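CofB (Escherichia coli, PDB 5AX6) is the minor pilin subunit of the CFA/III type IVb pilus of enterotoxigenic strains, forms a homotrimer and probably takes part in pilus assembly. Local coordinates at residues S119-D124 against F144-D149; I180-R185 against K219-R224; G441-V446 against T456-V461. All blocks are in the same frame, centred on the assembly; numbering follows the deposited sequence.

In the fold
Contacts 1 and 2 belong to one antiparallel sheet of the pilin domain: strands 139-148 and 220-227 are neighbours in it, the centres lie about 10 Å apart, and the salt bridge between Asp124 and Arg185 ties one contact to the other. Contact 1 is partly buried and mixes leucine-phenylalanine packing with acidic residues at its ends; contact 2 is buried and adds a cation-pi pair and a water-bridged glutamate. Contact 3 lies in the C-terminal domain on the opposite side of the chain's centre, with its nearest atoms about 75 Å from either. It is also buried, but small side chains and backbone bonds dominate it, and another subunit covers much of it.

Contact 1: residues S119-D124 against F144-D149; sequences SDLKID and FILTFD
Leu121 lies alongside Phe148, both side chains pointing the same way, and its CD1 methyl sits over one face of the ring. This CH-pi contact puts CD1 3.8 Å from the centroid of the Phe148 ring, displaced toward the rim at CD1 and CE1. The leucine reaches the ring because its CG stands opposite the backbone N (chi1 -161°), beside the carbonyl carbon. The same CD1 touches Leu146 CB at 3.9 Å, the two leucines crossing at a slant. Farther along this face Ile123 CG1 meets Leu146 CD1, also at 3.9 Å, and Ile123 CG2 approaches the edge of the Phe144 ring near its plane.

The other face carries Lys122 and Thr147; Asp124, at the end of the pairing, points its CB toward the facing strand. Thr147 CG2 meets Asp124 CB (4.0 Å) and Lys122 CB. Asp124 OD2 instead bonds Trp193 and forms a salt bridge with Arg185, while Lys122 NZ reaches the Ser117 carbonyl.

Lys122 and Thr147 form a hydrogen-bonded antiparallel pair, with Thr147 N to Lys122 O at 2.8 Å. Beyond the strand end, Asp149 N donates an almost straight bond to Asp120 O (2.7 Å, 171°).

The two segments form the open-end part of hairpin 121-130/139-148. Helix 4-25 packs on Leu121, Ile123 and Phe144, Tyr162 of helix 161-171 touches Leu121 and Phe148, and strand 220-227 continues the sheet beside 139-148.

Contact 2: residues I180-R185 against K219-R224; sequences IYVVER and KNYGLR
Arg224 runs alongside Tyr181 and has more of its own surface covered by the facing strand than any other residue of the two segments. Its CB rests on Val183 CG1 at 3.9 Å, the two side chains crossing at about a right angle. CG is trans to the amide nitrogen (chi1 -175°), and a bend at chi3 (67°) swings the end of the chain toward the tyrosine, where NE passes Tyr181 CB at 4.2 Å. CZ is 4.7 Å from the centroid of the Tyr181 ring in a cation-pi contact. NH2 lies over one face, toward the rim and 3.5 Å from Tyr181 CD2; it also bonds the Leu63 carbonyl. The guanidinium stands steeply to the ring, their planes 71° apart, so an edge rather than a flat stack meets the pi face.

These residues form an antiparallel pairing inside the pilin-domain sheet, between strands 179-185 and 220-227. Tyr181-Arg224, Val183-Gly222 and Arg185-Asn220 are its hydrogen-bonded pairs. Gly222, with no side chain, lets Val183 CG2 lie against its backbone, 3.5 Å from Gly222 C.

On the face of Val182 and Leu223, Glu184 and Tyr221 lie side by side. One water donates to both Glu184 OE1 (2.7 Å) and Tyr221 OH (2.6 Å). Glu184 also bonds Thr196 and makes a salt bridge with Arg194, while Tyr221 OH bonds the Asp216 carbonyl. Tyr181 OH hydrogen-bonds Asn64 and, across the interface, Gln48 of the second subunit.

Contact 3: residues G441-V446 against T456-V461; sequences GTAIQV and TATMGV
Thr442 places OG1 on the far side of CB from its own amide N (chi1 178°), a torsion that turns the hydroxyl across to the paired strand, where it donates to Thr458 O at 2.9 Å. Ala443 N donates to the same oxygen at 3.0 Å. The two bonds use it differently: the amide approaches in the carbonyl plane, whereas the hydroxyl stands 42° above it. Thr458 O is thus gripped by a backbone and a side-chain donor from successive residues.

Met459 likewise extends CG away from its backbone N, which lays CG against Gly441 O at 3.3 Å. On the same face Ile444 CG1 touches the methyl of Ala457 (Ile444 CG1 to Ala457 CB 3.9 Å). These are small contacts, and much of the join rests on the main chain.

On the other face, Ala443 CB packs against Thr458 OG1 (3.9 Å), and Gln445 CB faces Thr456 OG1. The glutamine chain then extends away, its OE1 accepting from Arg430 N of the third subunit and its NE2 bonding Asn447. Ala443-Thr458 and Gln445-Thr456 are hydrogen-bonded pairs, bonded in both directions; the straighter bonds belong to the second, including Gln445 N to Thr456 O at 2.9 Å and 167°.

The contact forms the body of hairpin 438-448/452-463 in the C-terminal domain. Strands 398-409 and 478-487 pack on the face of Thr442 and Ile444, through Ile405, Leu478 and Val480, and strand 468-473 lies beyond 452-463 in the sheet. Along the 441-446 side, Gly441 and Thr442 pair antiparallel with a strand of the third subunit, carrying the sheet across the trimer interface.

Contact 1: residues S119-D124 against F144-D149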
ATOM      1  N   SER A 119     -24.842 -12.216 -38.481  1.00 41.25           N
ATOM      2  CA  SER A 119     -24.249 -10.933 -38.832  1.00 33.46           C
ATOM      3  C   SER A 119     -23.545 -11.025 -40.178  1.00 36.81           C
ATOM      4  O   SER A 119     -23.212 -12.116 -40.647  1.00 38.71           O
ATOM      5  CB  SER A 119     -23.269 -10.473 -37.751  1.00 36.19           C
ATOM      6  OG  SER A 119     -22.349 -11.502 -37.447  1.00 31.69           O
ATOM      7  N   ASP A 120     -23.318  -9.872 -40.795  1.00 36.05           N
ATOM      8  CA  ASP A 120     -22.667  -9.814 -42.098  1.00 44.06           C
ATOM      9  C   ASP A 120     -21.217 -10.293 -42.031  1.00 40.58           C
ATOM     10  O   ASP A 120     -20.634 -10.704 -43.037  1.00 41.42           O
ATOM     11  CB  ASP A 120     -22.725  -8.388 -42.652  1.00 44.93           C
ATOM     12  CG  ASP A 120     -24.113  -8.006 -43.144  1.00 54.28           C
ATOM     13  OD1 ASP A 120     -24.943  -8.917 -43.358  1.00 51.27           O
ATOM     14  OD2 ASP A 120     -24.370  -6.797 -43.329  1.00 63.39           O
ATOM     15  N   LEU A 121     -20.644 -10.238 -40.836  1.00 34.31           N
ATOM     16  CA  LEU A 121     -19.254 -10.615 -40.624  1.00 32.47           C
ATOM     17  C   LEU A 121     -19.182 -11.640 -39.499  1.00 29.21           C
ATOM     18  O   LEU A 121     -19.702 -11.401 -38.409  1.00 27.34           O
ATOM     19  CB  LEU A 121     -18.414  -9.378 -40.295  1.00 33.34           C
ATOM     20  CG  LEU A 121     -16.894  -9.424 -40.467  1.00 38.72           C
ATOM     21  CD1 LEU A 121     -16.495  -9.743 -41.902  1.00 37.18           C
ATOM     22  CD2 LEU A 121     -16.279  -8.106 -40.022  1.00 36.29           C
ATOM     23  N   LYS A 122     -18.547 -12.778 -39.777  1.00 23.58           N
ATOM     24  CA  LYS A 122     -18.460 -13.895 -38.832  1.00 24.09           C
ATOM     25  C   LYS A 122     -17.082 -14.534 -38.873  1.00 26.39           C
ATOM     26  O   LYS A 122     -16.432 -14.529 -39.911  1.00 21.26           O
ATOM     27  CB  LYS A 122     -19.492 -14.975 -39.161  1.00 25.40           C
ATOM     28  CG  LYS A 122     -20.935 -14.524 -39.126  1.00 35.90           C
ATOM     29  CD  LYS A 122     -21.847 -15.653 -39.562  1.00 34.25           C
ATOM     30  CE  LYS A 122     -23.312 -15.269 -39.365  1.00 42.50           C
ATOM     31  NZ  LYS A 122     -24.218 -16.135 -40.181  1.00 48.09           N
ATOM     32  N   ILE A 123     -16.659 -15.136 -37.770  1.00 22.91           N
ATOM     33  CA  ILE A 123     -15.434 -15.940 -37.809  1.00 19.51           C
ATOM     34  C   ILE A 123     -15.701 -17.277 -38.482  1.00 21.03           C
ATOM     35  O   ILE A 123     -16.541 -18.052 -38.030  1.00 20.91           O
ATOM     36  CB  ILE A 123     -14.861 -16.182 -36.405  1.00 19.13           C
ATOM     37  CG1 ILE A 123     -14.546 -14.846 -35.735  1.00 20.53           C
ATOM     38  CG2 ILE A 123     -13.601 -17.064 -36.492  1.00 19.77           C
ATOM     39  CD1 ILE A 123     -14.295 -14.940 -34.235  1.00 24.63           C
ATOM     40  N   ASP A 124     -14.980 -17.548 -39.567  1.00 21.30           N
ATOM     41  CA  ASP A 124     -15.218 -18.749 -40.357  1.00 22.12           C
ATOM     42  C   ASP A 124     -14.205 -19.854 -40.048  1.00 19.88           C
ATOM     43  O   ASP A 124     -14.457 -21.038 -40.259  1.00 22.33           O
ATOM     44  CB  ASP A 124     -15.168 -18.405 -41.851  1.00 24.23           C
ATOM     45  CG  ASP A 124     -15.737 -19.508 -42.717  1.00 32.15           C
ATOM     46  OD1 ASP A 124     -16.844 -20.006 -42.399  1.00 33.26           O
ATOM     47  OD2 ASP A 124     -15.081 -19.887 -43.709  1.00 30.10           O
ATOM     48  N   PHE A 144      -7.471 -15.254 -37.612  1.00 16.42           N
ATOM     49  CA  PHE A 144      -8.920 -15.393 -37.675  1.00 16.98           C
ATOM     50  C   PHE A 144      -9.396 -14.975 -39.060  1.00 17.52           C
ATOM     51  O   PHE A 144      -9.163 -13.840 -39.475  1.00 21.64           O
ATOM     52  CB  PHE A 144      -9.601 -14.527 -36.606  1.00 15.88           C
ATOM     53  CG  PHE A 144      -9.251 -14.911 -35.200  1.00 21.16           C
ATOM     54  CD1 PHE A 144     -10.058 -15.789 -34.481  1.00 20.89           C
ATOM     55  CD2 PHE A 144      -8.114 -14.394 -34.594  1.00 21.77           C
ATOM     56  CE1 PHE A 144      -9.731 -16.157 -33.177  1.00 19.18           C
ATOM     57  CE2 PHE A 144      -7.786 -14.737 -33.297  1.00 19.17           C
ATOM     58  CZ  PHE A 144      -8.596 -15.623 -32.581  1.00 16.91           C
ATOM     59  N   ILE A 145     -10.033 -15.891 -39.777  1.00 18.74           N
ATOM     60  CA  ILE A 145     -10.575 -15.579 -41.096  1.00 19.77           C
ATOM     61  C   ILE A 145     -12.033 -15.212 -40.905  1.00 22.73           C
ATOM     62  O   ILE A 145     -12.823 -16.019 -40.411  1.00 21.36           O
ATOM     63  CB  ILE A 145     -10.437 -16.758 -42.090  1.00 20.81           C
ATOM     64  CG1 ILE A 145      -8.970 -16.941 -42.503  1.00 25.19           C
ATOM     65  CG2 ILE A 145     -11.283 -16.526 -43.337  1.00 25.12           C
ATOM     66  CD1 ILE A 145      -8.092 -17.492 -41.400  1.00 33.16           C
ATOM     67  N   LEU A 146     -12.362 -13.974 -41.249  1.00 20.37           N
ATOM     68  CA  LEU A 146     -13.722 -13.465 -41.108  1.00 22.66           C
ATOM     69  C   LEU A 146     -14.394 -13.433 -42.465  1.00 25.60           C
ATOM     70  O   LEU A 146     -13.871 -12.825 -43.395  1.00 28.64           O
ATOM     71  CB  LEU A 146     -13.719 -12.064 -40.498  1.00 28.18           C
ATOM     72  CG  LEU A 146     -13.620 -11.961 -38.975  1.00 29.64           C
ATOM     73  CD1 LEU A 146     -12.539 -12.879 -38.461  1.00 31.79           C
ATOM     74  CD2 LEU A 146     -13.354 -10.513 -38.567  1.00 36.30           C
ATOM     75  N   THR A 147     -15.540 -14.096 -42.579  1.00 27.64           N
ATOM     76  CA  THR A 147     -16.259 -14.127 -43.843  1.00 27.38           C
ATOM     77  C   THR A 147     -17.269 -12.979 -43.928  1.00 36.69           C
ATOM     78  O   THR A 147     -17.970 -12.669 -42.958  1.00 32.58           O
ATOM     79  CB  THR A 147     -16.964 -15.475 -44.044  1.00 31.80           C
ATOM     80  OG1 THR A 147     -17.621 -15.481 -45.316  1.00 42.73           O
ATOM     81  CG2 THR A 147     -17.983 -15.727 -42.932  1.00 30.13           C
ATOM     82  N   PHE A 148     -17.292 -12.334 -45.092  1.00 38.77           N
ATOM     83  CA  PHE A 148     -18.262 -11.302 -45.438  1.00 44.53           C
ATOM     84  C   PHE A 148     -19.479 -11.933 -46.091  1.00 50.27           C
ATOM     85  O   PHE A 148     -19.350 -12.616 -47.108  1.00 49.79           O
ATOM     86  CB  PHE A 148     -17.667 -10.295 -46.421  1.00 47.37           C
ATOM     87  CG  PHE A 148     -16.934  -9.151 -45.790  1.00 49.62           C
ATOM     88  CD1 PHE A 148     -17.605  -8.218 -45.022  1.00 56.80           C
ATOM     89  CD2 PHE A 148     -15.579  -8.962 -46.036  1.00 52.55           C
ATOM     90  CE1 PHE A 148     -16.925  -7.140 -44.467  1.00 61.92           C
ATOM     91  CE2 PHE A 148     -14.895  -7.887 -45.490  1.00 50.39           C
ATOM     92  CZ  PHE A 148     -15.570  -6.977 -44.702  1.00 56.26           C
ATOM     93  N   ASP A 149     -20.659 -11.708 -45.535  1.00 50.99           N
ATOM     94  CA  ASP A 149     -21.874 -12.108 -46.228  1.00 62.63           C
ATOM     95  C   ASP A 149     -22.418 -10.906 -47.000  1.00 71.90           C
ATOM     96  O   ASP A 149     -23.174 -10.096 -46.460  1.00 67.78           O
ATOM     97  CB  ASP A 149     -22.916 -12.651 -45.251  1.00 66.21           C
ATOM     98  CG  ASP A 149     -24.137 -13.214 -45.956  1.00 85.78           C
ATOM     99  OD1 ASP A 149     -24.198 -14.448 -46.152  1.00 88.22           O
ATOM    100  OD2 ASP A 149     -25.032 -12.420 -46.320  1.00 84.81           O
TER

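Contact 2: residues I180-R185 against K219-R224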
ATOM      1  N   ILE A 180      -3.616  -7.232 -41.152  1.00 23.20           N
ATOM      2  CA  ILE A 180      -4.927  -7.542 -41.686  1.00 22.32           C
ATOM      3  C   ILE A 180      -4.770  -7.780 -43.173  1.00 24.69           C
ATOM      4  O   ILE A 180      -4.276  -6.912 -43.879  1.00 24.31           O
ATOM      5  CB  ILE A 180      -5.916  -6.392 -41.450  1.00 24.23           C
ATOM      6  CG1 ILE A 180      -6.105  -6.160 -39.947  1.00 34.65           C
ATOM      7  CG2 ILE A 180      -7.231  -6.676 -42.154  1.00 22.48           C
ATOM      8  CD1 ILE A 180      -6.882  -4.901 -39.617  1.00 39.06           C
ATOM      9  N   TYR A 181      -5.171  -8.957 -43.638  1.00 22.89           N
ATOM     10  CA  TYR A 181      -5.057  -9.298 -45.049  1.00 22.51           C
ATOM     11  C   TYR A 181      -6.429  -9.502 -45.650  1.00 24.59           C
ATOM     12  O   TYR A 181      -7.359  -9.943 -44.973  1.00 23.00           O
ATOM     13  CB  TYR A 181      -4.221 -10.569 -45.249  1.00 18.98           C
ATOM     14  CG  TYR A 181      -2.733 -10.362 -45.220  1.00 23.75           C
ATOM     15  CD1 TYR A 181      -1.976 -10.488 -46.376  1.00 25.28           C
ATOM     16  CD2 TYR A 181      -2.080 -10.029 -44.043  1.00 22.49           C
ATOM     17  CE1 TYR A 181      -0.602 -10.303 -46.355  1.00 26.17           C
ATOM     18  CE2 TYR A 181      -0.713  -9.844 -44.005  1.00 24.22           C
ATOM     19  CZ  TYR A 181       0.023  -9.984 -45.167  1.00 31.93           C
ATOM     20  OH  TYR A 181       1.384  -9.796 -45.132  1.00 27.82           O
ATOM     21  N   VAL A 182      -6.548  -9.195 -46.937  1.00 21.72           N
ATOM     22  CA  VAL A 182      -7.746  -9.543 -47.684  1.00 23.71           C
ATOM     23  C   VAL A 182      -7.614 -10.984 -48.168  1.00 24.48           C
ATOM     24  O   VAL A 182      -6.572 -11.372 -48.716  1.00 27.71           O
ATOM     25  CB  VAL A 182      -7.961  -8.597 -48.882  1.00 24.39           C
ATOM     26  CG1 VAL A 182      -9.133  -9.062 -49.725  1.00 27.36           C
ATOM     27  CG2 VAL A 182      -8.174  -7.175 -48.395  1.00 32.28           C
ATOM     28  N   VAL A 183      -8.651 -11.788 -47.953  1.00 21.10           N
ATOM     29  CA  VAL A 183      -8.634 -13.153 -48.448  1.00 22.21           C
ATOM     30  C   VAL A 183      -9.848 -13.407 -49.328  1.00 21.44           C
ATOM     31  O   VAL A 183     -10.811 -12.648 -49.301  1.00 23.38           O
ATOM     32  CB  VAL A 183      -8.567 -14.178 -47.289  1.00 25.91           C
ATOM     33  CG1 VAL A 183      -7.236 -14.019 -46.542  1.00 19.83           C
ATOM     34  CG2 VAL A 183      -9.754 -14.018 -46.330  1.00 21.77           C
ATOM     35  N   GLU A 184      -9.782 -14.465 -50.123  1.00 23.19           N
ATOM     36  CA  GLU A 184     -10.841 -14.760 -51.064  1.00 26.55           C
ATOM     37  C   GLU A 184     -11.007 -16.256 -51.236  1.00 28.52           C
ATOM     38  O   GLU A 184     -10.083 -17.042 -50.992  1.00 23.80           O
ATOM     39  CB  GLU A 184     -10.550 -14.104 -52.425  1.00 23.65           C
ATOM     40  CG  GLU A 184      -9.283 -14.631 -53.081  1.00 24.98           C
ATOM     41  CD  GLU A 184      -8.945 -13.942 -54.399  1.00 32.77           C
ATOM     42  OE1 GLU A 184      -8.552 -12.753 -54.386  1.00 29.85           O
ATOM     43  OE2 GLU A 184      -9.066 -14.603 -55.453  1.00 28.10           O
ATOM     44  N   ARG A 185     -12.195 -16.653 -51.661  1.00 28.00           N
ATOM     45  CA  ARG A 185     -12.407 -18.023 -52.079  1.00 29.87           C
ATOM     46  C   ARG A 185     -13.386 -18.022 -53.238  1.00 34.72           C
ATOM     47  O   ARG A 185     -14.157 -17.071 -53.413  1.00 31.24           O
ATOM     48  CB  ARG A 185     -12.915 -18.887 -50.930  1.00 25.77           C
ATOM     49  CG  ARG A 185     -14.204 -18.415 -50.317  1.00 24.52           C
ATOM     50  CD  ARG A 185     -14.538 -19.239 -49.092  1.00 27.06           C
ATOM     51  NE  ARG A 185     -15.753 -18.778 -48.433  1.00 27.43           N
ATOM     52  CZ  ARG A 185     -16.241 -19.299 -47.316  1.00 33.37           C
ATOM     53  NH1 ARG A 185     -15.609 -20.304 -46.714  1.00 32.38           N
ATOM     54  NH2 ARG A 185     -17.354 -18.808 -46.790  1.00 29.72           N
ATOM     55  N   LYS A 219     -15.461 -13.202 -56.844  1.00 47.14           N
ATOM     56  CA  LYS A 219     -14.991 -13.908 -55.657  1.00 38.91           C
ATOM     57  C   LYS A 219     -15.851 -13.611 -54.435  1.00 42.80           C
ATOM     58  O   LYS A 219     -16.592 -12.628 -54.414  1.00 39.18           O
ATOM     59  CB  LYS A 219     -13.538 -13.540 -55.361  1.00 37.88           C
ATOM     60  CG  LYS A 219     -12.603 -13.686 -56.546  1.00 45.33           C
ATOM     61  CD  LYS A 219     -12.629 -15.093 -57.111  1.00 41.77           C
ATOM     62  CE  LYS A 219     -11.724 -15.206 -58.327  1.00 42.51           C
ATOM     63  NZ  LYS A 219     -11.688 -16.587 -58.878  1.00 46.99           N
ATOM     64  N   ASN A 220     -15.763 -14.479 -53.427  1.00 34.84           N
ATOM     65  CA  ASN A 220     -16.239 -14.157 -52.086  1.00 32.95           C
ATOM     66  C   ASN A 220     -15.040 -13.721 -51.254  1.00 32.37           C
ATOM     67  O   ASN A 220     -14.006 -14.394 -51.249  1.00 29.95           O
ATOM     68  CB  ASN A 220     -16.936 -15.352 -51.446  1.00 34.01           C
ATOM     69  CG  ASN A 220     -17.994 -15.949 -52.354  1.00 44.66           C
ATOM     70  OD1 ASN A 220     -18.775 -15.221 -52.963  1.00 50.40           O
ATOM     71  ND2 ASN A 220     -18.008 -17.274 -52.468  1.00 36.86           N
ATOM     72  N   TYR A 221     -15.168 -12.585 -50.578  1.00 30.21           N
ATOM     73  CA  TYR A 221     -14.037 -12.008 -49.861  1.00 26.30           C
ATOM     74  C   TYR A 221     -14.188 -12.093 -48.350  1.00 30.43           C
ATOM     75  O   TYR A 221     -15.283 -12.294 -47.822  1.00 30.93           O
ATOM     76  CB  TYR A 221     -13.833 -10.557 -50.280  1.00 25.94           C
ATOM     77  CG  TYR A 221     -13.309 -10.427 -51.689  1.00 33.00           C
ATOM     78  CD1 TYR A 221     -11.951 -10.556 -51.953  1.00 27.24           C
ATOM     79  CD2 TYR A 221     -14.169 -10.188 -52.760  1.00 34.11           C
ATOM     80  CE1 TYR A 221     -11.457 -10.443 -53.240  1.00 29.58           C
ATOM     81  CE2 TYR A 221     -13.679 -10.077 -54.064  1.00 30.07           C
ATOM     82  CZ  TYR A 221     -12.327 -10.200 -54.291  1.00 39.76           C
ATOM     83  OH  TYR A 221     -11.829 -10.090 -55.566  1.00 39.43           O
ATOM     84  N   GLY A 222     -13.064 -11.944 -47.662  1.00 29.06           N
ATOM     85  CA  GLY A 222     -13.047 -11.946 -46.215  1.00 25.36           C
ATOM     86  C   GLY A 222     -11.819 -11.205 -45.742  1.00 26.59           C
ATOM     87  O   GLY A 222     -11.044 -10.698 -46.553  1.00 23.43           O
ATOM     88  N   LEU A 223     -11.651 -11.124 -44.427  1.00 24.15           N
ATOM     89  CA  LEU A 223     -10.469 -10.519 -43.836  1.00 24.29           C
ATOM     90  C   LEU A 223      -9.802 -11.527 -42.927  1.00 24.85           C
ATOM     91  O   LEU A 223     -10.476 -12.228 -42.169  1.00 25.78           O
ATOM     92  CB  LEU A 223     -10.817  -9.266 -43.028  1.00 26.09           C
ATOM     93  CG  LEU A 223     -11.379  -8.052 -43.768  1.00 27.07           C
ATOM     94  CD1 LEU A 223     -11.892  -7.045 -42.742  1.00 32.65           C
ATOM     95  CD2 LEU A 223     -10.314  -7.431 -44.659  1.00 32.09           C
ATOM     96  N   ARG A 224      -8.482 -11.600 -42.998  1.00 21.27           N
ATOM     97  CA  ARG A 224      -7.743 -12.390 -42.031  1.00 20.08           C
ATOM     98  C   ARG A 224      -7.135 -11.449 -40.999  1.00 23.29           C
ATOM     99  O   ARG A 224      -6.334 -10.576 -41.342  1.00 18.83           O
ATOM    100  CB  ARG A 224      -6.656 -13.220 -42.719  1.00 19.41           C
ATOM    101  CG  ARG A 224      -5.930 -14.159 -41.764  1.00 22.21           C
ATOM    102  CD  ARG A 224      -4.774 -14.860 -42.439  1.00 23.53           C
ATOM    103  NE  ARG A 224      -3.703 -13.940 -42.812  1.00 22.33           N
ATOM    104  CZ  ARG A 224      -2.559 -14.333 -43.365  1.00 21.78           C
ATOM    105  NH1 ARG A 224      -2.357 -15.622 -43.604  1.00 16.67           N
ATOM    106  NH2 ARG A 224      -1.631 -13.443 -43.688  1.00 21.85           N
TER
HETATM  107  O   HOH W   1      -9.658 -11.299 -56.327  1.00 36.66           O

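Contact 3: residues G441-V446 against T456-V461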
ATOM      1  N   GLY A 441     -18.581  31.651  44.464  1.00 24.44           N
ATOM      2  CA  GLY A 441     -18.390  30.990  43.186  1.00 26.32           C
ATOM      3  C   GLY A 441     -17.408  31.707  42.286  1.00 25.84           C
ATOM      4  O   GLY A 441     -16.659  32.567  42.734  1.00 23.19           O
ATOM      5  N   THR A 442     -17.420  31.357  41.003  1.00 25.03           N
ATOM      6  CA  THR A 442     -16.498  31.967  40.060  1.00 23.08           C
ATOM      7  C   THR A 442     -17.107  32.034  38.667  1.00 23.84           C
ATOM      8  O   THR A 442     -17.832  31.127  38.235  1.00 19.22           O
ATOM      9  CB  THR A 442     -15.148  31.197  40.001  1.00 24.77           C
ATOM     10  OG1 THR A 442     -14.287  31.812  39.035  1.00 23.31           O
ATOM     11  CG2 THR A 442     -15.370  29.749  39.598  1.00 22.20           C
ATOM     12  N   ALA A 443     -16.816  33.130  37.980  1.00 20.63           N
ATOM     13  CA  ALA A 443     -17.165  33.286  36.585  1.00 18.46           C
ATOM     14  C   ALA A 443     -15.885  33.232  35.770  1.00 21.73           C
ATOM     15  O   ALA A 443     -14.999  34.071  35.941  1.00 22.05           O
ATOM     16  CB  ALA A 443     -17.912  34.612  36.352  1.00 26.27           C
ATOM     17  N   ILE A 444     -15.783  32.240  34.888  1.00 17.16           N
ATOM     18  CA  ILE A 444     -14.585  32.077  34.084  1.00 18.94           C
ATOM     19  C   ILE A 444     -14.929  32.383  32.637  1.00 19.41           C
ATOM     20  O   ILE A 444     -15.848  31.803  32.066  1.00 18.84           O
ATOM     21  CB  ILE A 444     -13.987  30.660  34.222  1.00 15.10           C
ATOM     22  CG1 ILE A 444     -13.534  30.438  35.678  1.00 21.70           C
ATOM     23  CG2 ILE A 444     -12.793  30.505  33.291  1.00 17.05           C
ATOM     24  CD1 ILE A 444     -13.322  28.964  36.093  1.00 18.47           C
ATOM     25  N   GLN A 445     -14.193  33.324  32.063  1.00 17.56           N
ATOM     26  CA  GLN A 445     -14.460  33.799  30.715  1.00 18.07           C
ATOM     27  C   GLN A 445     -13.297  33.462  29.799  1.00 18.77           C
ATOM     28  O   GLN A 445     -12.136  33.526  30.212  1.00 18.61           O
ATOM     29  CB  GLN A 445     -14.695  35.315  30.726  1.00 18.71           C
ATOM     30  CG  GLN A 445     -15.196  35.915  29.411  1.00 18.44           C
ATOM     31  CD  GLN A 445     -15.681  37.346  29.614  1.00 22.51           C
ATOM     32  OE1 GLN A 445     -16.673  37.582  30.307  1.00 22.17           O
ATOM     33  NE2 GLN A 445     -14.973  38.301  29.036  1.00 18.73           N
ATOM     34  N   VAL A 446     -13.623  33.103  28.565  1.00 16.43           N
ATOM     35  CA  VAL A 446     -12.627  32.841  27.546  1.00 15.61           C
ATOM     36  C   VAL A 446     -12.907  33.735  26.366  1.00 15.57           C
ATOM     37  O   VAL A 446     -14.026  33.747  25.849  1.00 18.65           O
ATOM     38  CB  VAL A 446     -12.641  31.357  27.098  1.00 17.19           C
ATOM     39  CG1 VAL A 446     -11.762  31.154  25.858  1.00 15.07           C
ATOM     40  CG2 VAL A 446     -12.191  30.451  28.268  1.00 18.96           C
ATOM     41  N   THR A 456      -9.744  34.531  31.811  1.00 16.69           N
ATOM     42  CA  THR A 456      -9.788  35.346  33.020  1.00 19.23           C
ATOM     43  C   THR A 456     -10.908  34.868  33.908  1.00 20.15           C
ATOM     44  O   THR A 456     -11.759  34.096  33.472  1.00 20.03           O
ATOM     45  CB  THR A 456     -10.009  36.825  32.706  1.00 20.28           C
ATOM     46  OG1 THR A 456     -11.241  36.966  31.978  1.00 22.27           O
ATOM     47  CG2 THR A 456      -8.854  37.365  31.883  1.00 19.71           C
ATOM     48  N   ALA A 457     -10.917  35.337  35.150  1.00 18.20           N
ATOM     49  CA  ALA A 457     -11.885  34.862  36.123  1.00 21.14           C
ATOM     50  C   ALA A 457     -12.111  35.866  37.235  1.00 20.93           C
ATOM     51  O   ALA A 457     -11.170  36.528  37.684  1.00 22.33           O
ATOM     52  CB  ALA A 457     -11.416  33.527  36.720  1.00 20.58           C
ATOM     53  N   THR A 458     -13.353  35.968  37.693  1.00 19.53           N
ATOM     54  CA  THR A 458     -13.610  36.639  38.964  1.00 20.70           C
ATOM     55  C   THR A 458     -14.127  35.610  39.956  1.00 27.51           C
ATOM     56  O   THR A 458     -14.783  34.645  39.565  1.00 26.23           O
ATOM     57  CB  THR A 458     -14.631  37.795  38.829  1.00 23.54           C
ATOM     58  OG1 THR A 458     -15.863  37.281  38.312  1.00 25.91           O
ATOM     59  CG2 THR A 458     -14.100  38.859  37.883  1.00 25.72           C
ATOM     60  N   MET A 459     -13.820  35.818  41.234  1.00 22.79           N
ATOM     61  CA  MET A 459     -14.326  34.973  42.307  1.00 24.06           C
ATOM     62  C   MET A 459     -14.950  35.846  43.383  1.00 25.69           C
ATOM     63  O   MET A 459     -14.367  36.853  43.770  1.00 27.96           O
ATOM     64  CB  MET A 459     -13.203  34.125  42.924  1.00 24.83           C
ATOM     65  CG  MET A 459     -13.663  33.220  44.082  1.00 29.77           C
ATOM     66  SD  MET A 459     -12.292  32.420  44.959  1.00 31.60           S
ATOM     67  CE  MET A 459     -11.285  31.978  43.552  1.00 21.96           C
ATOM     68  N   GLY A 460     -16.120  35.451  43.868  1.00 21.98           N
ATOM     69  CA  GLY A 460     -16.750  36.111  44.997  1.00 28.54           C
ATOM     70  C   GLY A 460     -16.476  35.353  46.278  1.00 25.35           C
ATOM     71  O   GLY A 460     -16.651  34.135  46.338  1.00 23.68           O
ATOM     72  N   VAL A 461     -16.040  36.076  47.310  1.00 26.53           N
ATOM     73  CA  VAL A 461     -15.718  35.476  48.598  1.00 24.62           C
ATOM     74  C   VAL A 461     -16.235  36.355  49.740  1.00 30.27           C
ATOM     75  O   VAL A 461     -16.081  37.573  49.706  1.00 27.37           O
ATOM     76  CB  VAL A 461     -14.191  35.268  48.748  1.00 23.88           C
ATOM     77  CG1 VAL A 461     -13.819  34.909  50.191  1.00 23.21           C
ATOM     78  CG2 VAL A 461     -13.693  34.185  47.764  1.00 23.11           C
TER